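Local coordinates for protein cyanophycinase-like exopeptidase (actinobacterium SCGC AAA027-L06, PDB 6NQC) that probably hydrolyses peptide bonds as a serine exopeptidase of family S51, related to cyanophycinase, at residues R72-F75 with W76-G80; L79-Q82 with Q83-L87; G139-E142 with N143-S146; F167-S170 with R171-T175. All blocks are in the same frame, centred on the assembly; numbering follows the deposited sequence.

Contact 1. Residues R72-F75 with W76-G80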
loop_
_atom_site.group_PDB
_atom_site.type_symbol
_atom_site.label_atom_id
_atom_site.label_comp_id
_atom_site.label_asym_id
_atom_site.label_seq_id
_atom_site.Cartn_x
_atom_site.Cartn_y
_atom_site.Cartn_z
ATOM N N ARG A 72 6.916 10.026 16.844
ATOM C CA ARG A 72 5.995 9.760 15.752
ATOM C C ARG A 72 6.031 8.294 15.358
ATOM O O ARG A 72 4.997 7.688 15.091
ATOM C CB ARG A 72 6.345 10.593 14.531
ATOM C CG ARG A 72 5.652 11.905 14.461
ATOM C CD ARG A 72 4.182 11.795 14.094
ATOM N NE ARG A 72 3.698 13.116 13.648
ATOM C CZ ARG A 72 3.870 14.283 14.294
ATOM N NH1 ARG A 72 4.521 14.352 15.455
ATOM N NH2 ARG A 72 3.377 15.385 13.766
ATOM N N ILE A 73 7.233 7.730 15.256
ATOM C CA ILE A 73 7.381 6.335 14.898
ATOM C C ILE A 73 6.769 5.440 15.960
ATOM O O ILE A 73 6.032 4.502 15.638
ATOM C CB ILE A 73 8.872 6.022 14.665
ATOM C CG1 ILE A 73 9.408 6.812 13.458
ATOM C CG2 ILE A 73 9.058 4.541 14.500
ATOM C CD1 ILE A 73 9.059 6.184 12.125
ATOM N N GLU A 74 7.024 5.720 17.240
ATOM C CA GLU A 74 6.384 4.931 18.289
ATOM C C GLU A 74 4.864 5.062 18.251
ATOM O O GLU A 74 4.148 4.122 18.622
ATOM C CB GLU A 74 6.906 5.341 19.675
ATOM C CG GLU A 74 6.402 4.467 20.819
ATOM C CD GLU A 74 6.840 3.016 20.722
ATOM O OE1 GLU A 74 7.938 2.752 20.160
ATOM O OE2 GLU A 74 6.080 2.147 21.222
ATOM N N PHE A 75 4.345 6.219 17.868
ATOM C CA PHE A 75 2.904 6.369 17.727
ATOM C C PHE A 75 2.383 5.461 16.615
ATOM O O PHE A 75 1.330 4.835 16.778
ATOM C CB PHE A 75 2.541 7.837 17.457
ATOM C CG PHE A 75 1.044 8.104 17.405
ATOM C CD1 PHE A 75 0.310 8.219 18.574
ATOM C CD2 PHE A 75 0.382 8.251 16.189
ATOM C CE1 PHE A 75 -1.078 8.469 18.542
ATOM C CE2 PHE A 75 -0.984 8.490 16.151
ATOM C CZ PHE A 75 -1.717 8.609 17.349
ATOM N N TRP A 76 3.110 5.378 15.486
ATOM C CA TRP A 76 2.731 4.446 14.433
ATOM C C TRP A 76 2.725 3.004 14.958
ATOM O O TRP A 76 1.793 2.240 14.672
ATOM C CB TRP A 76 3.643 4.556 13.206
ATOM C CG TRP A 76 3.240 5.635 12.249
ATOM C CD1 TRP A 76 3.948 6.773 11.954
ATOM C CD2 TRP A 76 2.013 5.720 11.493
ATOM N NE1 TRP A 76 3.247 7.546 11.061
ATOM C CE2 TRP A 76 2.063 6.937 10.754
ATOM C CE3 TRP A 76 0.894 4.907 11.376
ATOM C CZ2 TRP A 76 1.039 7.337 9.896
ATOM C CZ3 TRP A 76 -0.138 5.312 10.527
ATOM C CH2 TRP A 76 -0.060 6.513 9.806
ATOM N N LYS A 77 3.798 2.629 15.672
ATOM C CA LYS A 77 3.865 1.299 16.276
ATOM C C LYS A 77 2.635 0.997 17.142
ATOM O O LYS A 77 1.989 -0.065 17.010
ATOM C CB LYS A 77 5.149 1.181 17.099
ATOM C CG LYS A 77 5.526 -0.210 17.530
ATOM C CD LYS A 77 6.699 -0.172 18.511
ATOM C CE LYS A 77 6.973 -1.537 19.076
ATOM N NZ LYS A 77 8.405 -1.702 19.508
ATOM N N GLN A 78 2.273 1.944 18.010
ATOM C CA GLN A 78 1.207 1.685 18.967
ATOM C C GLN A 78 -0.156 1.713 18.291
ATOM O O GLN A 78 -1.035 0.907 18.618
ATOM C CB GLN A 78 1.271 2.705 20.104
ATOM C CG GLN A 78 1.889 2.159 21.385
ATOM C CD GLN A 78 1.099 0.980 21.991
ATOM O OE1 GLN A 78 -0.085 1.102 22.365
ATOM N NE2 GLN A 78 1.754 -0.163 22.086
ATOM N N LEU A 79 -0.347 2.614 17.325
ATOM C CA LEU A 79 -1.546 2.575 16.483
ATOM C C LEU A 79 -1.721 1.208 15.822
ATOM O O LEU A 79 -2.799 0.588 15.896
ATOM C CB LEU A 79 -1.444 3.671 15.427
ATOM C CG LEU A 79 -2.725 4.097 14.715
ATOM C CD1 LEU A 79 -3.728 4.602 15.717
ATOM C CD2 LEU A 79 -2.399 5.169 13.679
ATOM N N GLY A 80 -0.668 0.719 15.167
ATOM C CA GLY A 80 -0.753 -0.580 14.515
ATOM C C GLY A 80 -0.915 -1.732 15.490
ATOM O O GLY A 80 -1.644 -2.688 15.217
#

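Contact 2. Residues L79-Q82 with Q83-L87. With SO4 (sulfate ion), chain B.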
loop_
_atom_site.group_PDB
_atom_site.type_symbol
_atom_site.label_atom_id
_atom_site.label_comp_id
_atom_site.label_asym_id
_atom_site.label_seq_id
_atom_site.Cartn_x
_atom_site.Cartn_y
_atom_site.Cartn_z
ATOM N N LEU A 79 -0.347 2.614 17.325
ATOM C CA LEU A 79 -1.546 2.575 16.483
ATOM C C LEU A 79 -1.721 1.208 15.822
ATOM O O LEU A 79 -2.799 0.588 15.896
ATOM C CB LEU A 79 -1.444 3.671 15.427
ATOM C CG LEU A 79 -2.725 4.097 14.715
ATOM C CD1 LEU A 79 -3.728 4.602 15.717
ATOM C CD2 LEU A 79 -2.399 5.169 13.679
ATOM N N GLY A 80 -0.668 0.719 15.167
ATOM C CA GLY A 80 -0.753 -0.580 14.515
ATOM C C GLY A 80 -0.915 -1.732 15.490
ATOM O O GLY A 80 -1.644 -2.688 15.217
ATOM N N ARG A 81 -0.226 -1.675 16.619
ATOM C CA ARG A 81 -0.369 -2.731 17.606
ATOM C C ARG A 81 -1.801 -2.807 18.117
ATOM O O ARG A 81 -2.360 -3.900 18.260
ATOM C CB ARG A 81 0.609 -2.499 18.756
ATOM C CG ARG A 81 0.685 -3.657 19.748
ATOM C CD ARG A 81 1.847 -3.441 20.716
ATOM N NE ARG A 81 3.120 -3.971 20.218
ATOM C CZ ARG A 81 4.288 -3.800 20.833
ATOM N NH1 ARG A 81 4.347 -3.100 21.976
ATOM N NH2 ARG A 81 5.393 -4.334 20.321
ATOM N N GLN A 82 -2.423 -1.658 18.373
ATOM C CA GLN A 82 -3.790 -1.665 18.895
ATOM C C GLN A 82 -4.786 -2.154 17.862
ATOM O O GLN A 82 -5.763 -2.816 18.213
ATOM C CB GLN A 82 -4.159 -0.264 19.404
ATOM C CG GLN A 82 -3.279 0.151 20.589
ATOM C CD GLN A 82 -3.512 1.585 21.083
ATOM O OE1 GLN A 82 -3.080 1.951 22.190
ATOM N NE2 GLN A 82 -4.163 2.400 20.255
ATOM N N GLN A 83 -4.545 -1.887 16.577
ATOM C CA GLN A 83 -5.408 -2.481 15.565
ATOM C C GLN A 83 -5.253 -4.000 15.565
ATOM O O GLN A 83 -6.248 -4.733 15.583
ATOM C CB GLN A 83 -5.120 -1.899 14.186
ATOM C CG GLN A 83 -5.968 -2.502 13.070
ATOM C CD GLN A 83 -7.270 -1.786 12.879
ATOM O OE1 GLN A 83 -7.938 -1.421 13.853
ATOM N NE2 GLN A 83 -7.661 -1.583 11.626
ATOM N N ALA A 84 -4.010 -4.481 15.545
ATOM C CA ALA A 84 -3.771 -5.922 15.512
ATOM C C ALA A 84 -4.409 -6.607 16.715
ATOM O O ALA A 84 -4.983 -7.694 16.593
ATOM C CB ALA A 84 -2.273 -6.193 15.476
ATOM N N ASP A 85 -4.325 -5.980 17.887
ATOM C CA ASP A 85 -4.973 -6.538 19.075
ATOM C C ASP A 85 -6.492 -6.613 18.913
ATOM O O ASP A 85 -7.117 -7.615 19.274
ATOM C CB ASP A 85 -4.618 -5.693 20.304
ATOM C CG ASP A 85 -3.156 -5.871 20.737
ATOM O OD1 ASP A 85 -2.501 -6.838 20.274
ATOM O OD2 ASP A 85 -2.671 -5.033 21.527
ATOM N N ARG A 86 -7.108 -5.565 18.374
ATOM C CA ARG A 86 -8.545 -5.609 18.147
ATOM C C ARG A 86 -8.928 -6.730 17.193
ATOM O O ARG A 86 -9.997 -7.315 17.325
ATOM C CB ARG A 86 -9.046 -4.265 17.590
ATOM C CG ARG A 86 -8.940 -3.103 18.571
ATOM C CD ARG A 86 -9.753 -1.886 18.117
ATOM N NE ARG A 86 -9.139 -1.222 16.979
ATOM C CZ ARG A 86 -8.199 -0.289 17.082
ATOM N NH1 ARG A 86 -7.781 0.103 18.273
ATOM N NH2 ARG A 86 -7.689 0.250 15.984
ATOM N N LEU A 87 -8.086 -7.011 16.186
ATOM C CA LEU A 87 -8.464 -8.015 15.202
ATOM C C LEU A 87 -8.126 -9.437 15.656
ATOM O O LEU A 87 -8.672 -10.390 15.104
ATOM C CB LEU A 87 -7.773 -7.751 13.861
ATOM C CG LEU A 87 -8.009 -6.358 13.315
ATOM C CD1 LEU A 87 -7.323 -6.163 11.954
ATOM C CD2 LEU A 87 -9.486 -6.113 13.164
HETATM S S SO4 B . 7.054 -6.198 17.655
HETATM O O1 SO4 B . 8.272 -5.412 17.949
HETATM O O2 SO4 B . 6.314 -6.474 18.890
HETATM O O3 SO4 B . 7.418 -7.489 17.031
HETATM O O4 SO4 B . 6.180 -5.400 16.799
HETATM O O HOH W 1 -5.522 1.518 16.110
#

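Contact 3. Residues G139-E142 with N143-S146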
loop_
_atom_site.group_PDB
_atom_site.type_symbol
_atom_site.label_atom_id
_atom_site.label_comp_id
_atom_site.label_asym_id
_atom_site.label_seq_id
_atom_site.Cartn_x
_atom_site.Cartn_y
_atom_site.Cartn_z
ATOM N N GLY A 139 12.182 -9.807 -0.377
ATOM C CA GLY A 139 11.405 -10.652 0.530
ATOM C C GLY A 139 9.913 -10.359 0.527
ATOM O O GLY A 139 9.082 -11.276 0.463
ATOM N N ILE A 140 9.550 -9.086 0.623
ATOM C CA ILE A 140 8.139 -8.703 0.588
ATOM C C ILE A 140 7.494 -9.148 -0.720
ATOM O O ILE A 140 6.371 -9.675 -0.737
ATOM C CB ILE A 140 8.002 -7.181 0.793
ATOM C CG1 ILE A 140 8.550 -6.792 2.159
ATOM C CG2 ILE A 140 6.533 -6.738 0.610
ATOM C CD1 ILE A 140 8.807 -5.325 2.328
ATOM N N TYR A 141 8.210 -8.965 -1.832
ATOM C CA TYR A 141 7.708 -9.349 -3.132
ATOM C C TYR A 141 7.492 -10.852 -3.211
ATOM O O TYR A 141 6.424 -11.322 -3.625
ATOM C CB TYR A 141 8.699 -8.893 -4.215
ATOM C CG TYR A 141 8.308 -9.295 -5.609
ATOM C CD1 TYR A 141 7.286 -8.645 -6.270
ATOM C CD2 TYR A 141 8.929 -10.349 -6.255
ATOM C CE1 TYR A 141 6.903 -9.003 -7.539
ATOM C CE2 TYR A 141 8.539 -10.725 -7.522
ATOM C CZ TYR A 141 7.528 -10.034 -8.171
ATOM O OH TYR A 141 7.132 -10.386 -9.452
ATOM N N GLU A 142 8.487 -11.623 -2.778
ATOM C CA GLU A 142 8.351 -13.070 -2.747
ATOM C C GLU A 142 7.194 -13.503 -1.861
ATOM O O GLU A 142 6.440 -14.426 -2.222
ATOM C CB GLU A 142 9.652 -13.702 -2.263
ATOM C CG GLU A 142 10.795 -13.727 -3.303
ATOM C CD GLU A 142 12.121 -14.072 -2.645
ATOM O OE1 GLU A 142 12.122 -14.560 -1.485
ATOM O OE2 GLU A 142 13.157 -13.834 -3.282
ATOM N N ASN A 143 7.036 -12.864 -0.699
ATOM C CA ASN A 143 5.912 -13.201 0.174
ATOM C C ASN A 143 4.579 -12.962 -0.527
ATOM O O ASN A 143 3.681 -13.823 -0.527
ATOM C CB ASN A 143 6.008 -12.396 1.475
ATOM C CG ASN A 143 4.967 -12.831 2.506
ATOM O OD1 ASN A 143 5.018 -13.927 3.029
ATOM N ND2 ASN A 143 4.028 -11.954 2.804
ATOM N N TRP A 144 4.447 -11.810 -1.178
ATOM C CA TRP A 144 3.230 -11.502 -1.904
ATOM C C TRP A 144 3.007 -12.489 -3.039
ATOM O O TRP A 144 1.897 -13.011 -3.220
ATOM C CB TRP A 144 3.307 -10.058 -2.420
ATOM C CG TRP A 144 2.188 -9.678 -3.301
ATOM C CD1 TRP A 144 0.858 -9.765 -3.022
ATOM C CD2 TRP A 144 2.291 -9.127 -4.627
ATOM N NE1 TRP A 144 0.127 -9.340 -4.098
ATOM C CE2 TRP A 144 0.978 -8.938 -5.096
ATOM C CE3 TRP A 144 3.366 -8.808 -5.466
ATOM C CZ2 TRP A 144 0.703 -8.414 -6.358
ATOM C CZ3 TRP A 144 3.083 -8.281 -6.729
ATOM C CH2 TRP A 144 1.762 -8.101 -7.150
ATOM N N GLN A 145 4.049 -12.750 -3.823
ATOM C CA GLN A 145 3.904 -13.655 -4.953
ATOM C C GLN A 145 3.485 -15.044 -4.502
ATOM O O GLN A 145 2.840 -15.760 -5.271
ATOM C CB GLN A 145 5.198 -13.702 -5.748
ATOM C CG GLN A 145 5.418 -12.424 -6.558
ATOM C CD GLN A 145 4.517 -12.367 -7.766
ATOM O OE1 GLN A 145 4.444 -13.347 -8.534
ATOM N NE2 GLN A 145 3.795 -11.258 -7.933
ATOM N N SER A 146 3.793 -15.417 -3.262
ATOM C CA SER A 146 3.464 -16.735 -2.744
ATOM C C SER A 146 2.254 -16.722 -1.798
ATOM O O SER A 146 2.077 -17.663 -1.008
ATOM C CB SER A 146 4.712 -17.337 -2.080
ATOM O OG SER A 146 5.128 -16.604 -0.923
#

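Contact 4. Residues F167-S170 with R171-T175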
loop_
_atom_site.group_PDB
_atom_site.type_symbol
_atom_site.label_atom_id
_atom_site.label_comp_id
_atom_site.label_asym_id
_atom_site.label_seq_id
_atom_site.Cartn_x
_atom_site.Cartn_y
_atom_site.Cartn_z
ATOM N N PHE A 167 6.022 16.815 -7.094
ATOM C CA PHE A 167 5.483 18.162 -7.296
ATOM C C PHE A 167 6.570 19.219 -7.312
ATOM O O PHE A 167 6.423 20.262 -7.953
ATOM C CB PHE A 167 4.515 18.615 -6.187
ATOM C CG PHE A 167 3.583 17.582 -5.731
ATOM C CD1 PHE A 167 3.328 17.418 -4.382
ATOM C CD2 PHE A 167 2.961 16.766 -6.650
ATOM C CE1 PHE A 167 2.474 16.448 -3.957
ATOM C CE2 PHE A 167 2.101 15.783 -6.232
ATOM C CZ PHE A 167 1.845 15.627 -4.886
ATOM N N ARG A 168 7.626 19.012 -6.539
ATOM C CA ARG A 168 8.670 20.016 -6.410
ATOM C C ARG A 168 9.494 20.146 -7.676
ATOM O O ARG A 168 10.267 21.107 -7.787
ATOM C CB ARG A 168 9.559 19.666 -5.205
ATOM C CG ARG A 168 8.988 20.178 -3.844
ATOM C CD ARG A 168 8.835 19.062 -2.773
ATOM N NE ARG A 168 7.755 18.120 -3.102
ATOM C CZ ARG A 168 7.920 16.810 -3.337
ATOM N NH1 ARG A 168 9.136 16.241 -3.288
ATOM N NH2 ARG A 168 6.852 16.063 -3.650
ATOM N N LEU A 169 9.324 19.229 -8.645
ATOM C CA LEU A 169 10.212 19.180 -9.788
ATOM C C LEU A 169 9.404 19.300 -11.069
ATOM O O LEU A 169 9.072 20.413 -11.490
ATOM C CB LEU A 169 11.037 17.886 -9.733
ATOM C CG LEU A 169 12.095 17.730 -8.652
ATOM C CD1 LEU A 169 12.939 16.504 -8.986
ATOM C CD2 LEU A 169 12.944 18.995 -8.533
ATOM N N SER A 170 9.110 18.199 -11.747
ATOM C CA SER A 170 8.321 18.239 -12.981
ATOM C C SER A 170 7.764 16.837 -13.230
ATOM O O SER A 170 8.158 15.872 -12.576
ATOM C CB SER A 170 9.162 18.721 -14.175
ATOM O OG SER A 170 9.947 17.674 -14.733
ATOM N N ARG A 171 6.843 16.736 -14.200
ATOM C CA ARG A 171 6.322 15.438 -14.574
ATOM C C ARG A 171 7.380 14.521 -15.177
ATOM O O ARG A 171 7.142 13.320 -15.275
ATOM C CB ARG A 171 5.164 15.609 -15.535
ATOM C CG ARG A 171 5.546 16.072 -16.946
ATOM C CD ARG A 171 4.301 16.528 -17.682
ATOM N NE ARG A 171 3.317 15.455 -17.872
ATOM C CZ ARG A 171 3.291 14.685 -18.962
ATOM N NH1 ARG A 171 2.398 13.727 -19.109
ATOM N NH2 ARG A 171 4.176 14.889 -19.928
ATOM N N HIS A 172 8.537 15.035 -15.567
ATOM C CA HIS A 172 9.585 14.204 -16.138
ATOM C C HIS A 172 10.636 13.776 -15.123
ATOM O O HIS A 172 11.619 13.136 -15.510
ATOM C CB HIS A 172 10.256 14.942 -17.291
ATOM C CG HIS A 172 9.310 15.298 -18.386
ATOM N ND1 HIS A 172 8.938 14.400 -19.367
ATOM C CD2 HIS A 172 8.612 16.433 -18.618
ATOM C CE1 HIS A 172 8.069 14.983 -20.173
ATOM N NE2 HIS A 172 7.846 16.212 -19.734
ATOM N N GLN A 173 10.442 14.128 -13.837
ATOM C CA GLN A 173 11.399 13.793 -12.796
ATOM C C GLN A 173 10.710 13.025 -11.672
ATOM O O GLN A 173 10.886 13.380 -10.506
ATOM C CB GLN A 173 12.054 15.100 -12.270
ATOM C CG GLN A 173 12.884 15.826 -13.372
ATOM C CD GLN A 173 13.018 17.315 -13.083
ATOM O OE1 GLN A 173 12.087 18.095 -13.301
ATOM N NE2 GLN A 173 14.162 17.701 -12.547
ATOM N N SER A 174 9.928 12.016 -12.019
ATOM C CA SER A 174 9.276 11.184 -11.014
ATOM C C SER A 174 10.299 10.297 -10.327
ATOM O O SER A 174 11.363 9.988 -10.882
ATOM C CB SER A 174 8.194 10.345 -11.677
ATOM O OG SER A 174 7.235 11.224 -12.269
ATOM N N THR A 175 9.990 9.919 -9.094
ATOM C CA THR A 175 10.738 8.879 -8.411
ATOM C C THR A 175 10.270 7.497 -8.866
ATOM O O THR A 175 9.078 7.252 -9.046
ATOM C CB THR A 175 10.550 9.035 -6.895
ATOM O OG1 THR A 175 11.039 10.317 -6.493
ATOM C CG2 THR A 175 11.295 7.915 -6.116
HETATM O O HOH W 2 6.951 13.824 -11.246
#

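Contact 1. Residues R72-F75 with W76-G80
Glu74 and Lys77 meet because each sends its CG anti to its own backbone N (chi1 -174° and -167°). The glutamate then bends at chi2 while the lysine runs on extended. The two side chains cross at a slant. Both carboxylate oxygens of Glu74 touch the lysine methylene: OE1 and OE2 each lie 3.6 Å from Lys77 CD. The charged ends stay further apart, with Glu74 OE1 4.5 Å from Lys77 NZ. This is beyond a salt bridge, though the opposite charges probably attract. Glu74 also runs side by side with Gln78, one turn on. Phe75 and Leu79 form a loose apolar pair, Phe75 CE2 to Leu79 CD2 being 4.4 Å. Trp76 lays CD1 of its indole 3.4 Å from Arg72 O, the same carbonyl that accepts the Trp76 N bond at 3.0 Å. The next three backbone bonds follow the same pattern, and Leu79 N to Phe75 O (2.8 Å, 169°) is nearly straight. Ile73 packs on Phe93, Trp76 on Glu33 and Ala65. These are i to i+3 and i to i+4 contacts of an alpha helix, here the connecting helix 70-87 of the beta-alpha-beta unit between strands 57-61 and 90-93.

Contact 2. Residues L79-Q82 with Q83-L87
Arg86 folds back over the backbone of the preceding turn and lays one face of its guanidinium on the carbonyl of Gln82. Its chain bends at chi3 (-72°), which turns the flat group back along the helix. Gln82 O lies 3.5 Å from Arg86 NH1, above the guanidinium plane and toward its rim. Gln82 O also accepts the backbone bond from Arg86 N at 3.1 Å. A water lies at the edge of the Arg86 guanidinium, in its plane. This water accepts from Arg86 NH2 and donates to Leu79 O, 2.9 Å away, so it links the arginine to a carbonyl that also takes the Gln83 N bond. Arg86 NH2 gives a further bond to Gln83 OE1 at 2.7 Å, from above the amide plane and not on a lone pair. The amide nitrogen of Gln83 is held by Glu42 and by the carbonyl of Leu35, so both ends of this amide are tied.

All of this belongs to the last turns of helix 70-87, the crossover helix between parallel strands 57-61 and 90-93. Ala84 faces the sheet, packing on Phe58 and Ser91.

Arg81 and Asp85 lie side by side on the outer surface and point the same way. Their contact is slight, Arg81 CG to Asp85 OD2 at 4.0 Å, and the charged atoms do not meet. Arg81 NH2 instead donates to O2 of a sulfate at 2.7 Å, with the anion at the guanidinium edge. The sulfate probably comes from the crystallisation liquor, and it is also bound by Phe93 N.

Contact 3. Residues G139-E142 with N143-S146
Gly139 meets Asn143 through its carbonyl, Gly139 O, which accepts the bond from Asn143 N at 2.8 Å. The Asn143 CB also rests against Gly139 O. The amide of Asn143 turns elsewhere, to the carbonyl of Ala114 and to Lys54.

Ile140 repeats the pattern one residue on. Ile140 O takes the bond from Trp144 N at 2.9 Å, while the isoleucine side chain packs on Ile117, Phe119 and Leu150.

Tyr141 carries the main side-chain contact. Its CG stands anti to the backbone N (chi1 177°), which slants the ring toward the following turn, where Gln145 lies. Gln145 bends at chi2 (-75°) and brings CG over one face of that ring. This is a CH-pi contact, with Gln145 CG 3.7 Å from the centroid of the Tyr141 ring. The amide beyond it lies nearly parallel to the ring, the planes 17° apart. Trp144 approaches from another direction. Tyr141 CE1 meets the edge of the indole, 4.0 Å from Trp144 CZ3, and the two side chains are skewed. The indole nitrogen is bound to the carbonyl of Gly24.

Glu142 contributes its carbonyl. Ser146 N reaches Glu142 O at 3.0 Å, a weak and bent bond. Ser146 OG lies 2.9 Å from Glu142 O, and it is hydrogen-bonded to Lys54 NZ.

Ser146 is the first residue to leave helical backbone angles. The arrangement is that of the C-terminal end of an alpha helix, here helix 135-145, which packs against strands 116-119 and 149-153 of the main sheet.

Contact 4. Residues F167-S170 with R171-T175
This is a turn contact on the surface, in the loop that joins the two short antiparallel strands 163-164 and 175-176. Ser170 and Gln173 make it, with Leu169 and His172 beside them. The chain makes a type I beta turn from Ser170 to Gln173, closed by Gln173 N to Ser170 O at 3.1 Å. The donor stands well above the carbonyl plane, 62° out of it and off the lone-pair directions.

The hydroxyl of Ser170 does two jobs. It sits between its own backbone N and carbonyl carbon (chi1 82°), which points it into the turn. There Ser170 OG accepts from His172 N at 3.1 Å. Ser170 OG also donates to Gln173 OE1 at 2.6 Å, in the carbonyl plane and on a lone pair. The glutamine amide is therefore drawn back over the start of the turn. These two bonds fix the rotation of the hydroxyl.

Leu169 packs on the aliphatic part of Gln173, with Leu169 CD1 3.7 Å from Gln173 CB. The two side chains cross at about a right angle. A water bridges Ser170 and Ser174: it donates to Ser170 O at 2.7 Å and is bonded to Ser174 OG at 2.8 Å.

From within the turn, Arg171 makes a salt bridge with Asp207; beyond it, Thr175 is bonded to His125 and pairs with Val164. The loop is thereby tied to the body of the chain. A serine that accepts from the backbone N two residues on is the hallmark of an ST turn, here built into a type I beta turn.

Contacts 1 and 2 are successive parts of one helix, 70-87. They share Leu79 and Gly80, and their centres are 11 Å apart. This helix crosses between strands 57-61 and 90-93 at one margin of the main sheet. Contact 3 follows along the chain on helix 135-145, between strands 116-119 and 149-153 of that same sheet, with its centre 25 Å from contact 1 and 23 Å from contact 2. Contact 4 comes last, in the loop of a separate two-stranded sheet. Its centre is 36 Å from contact 2, across the chain's centre. Two helices thus flank the same main sheet, while contact 4 shapes a peripheral loop.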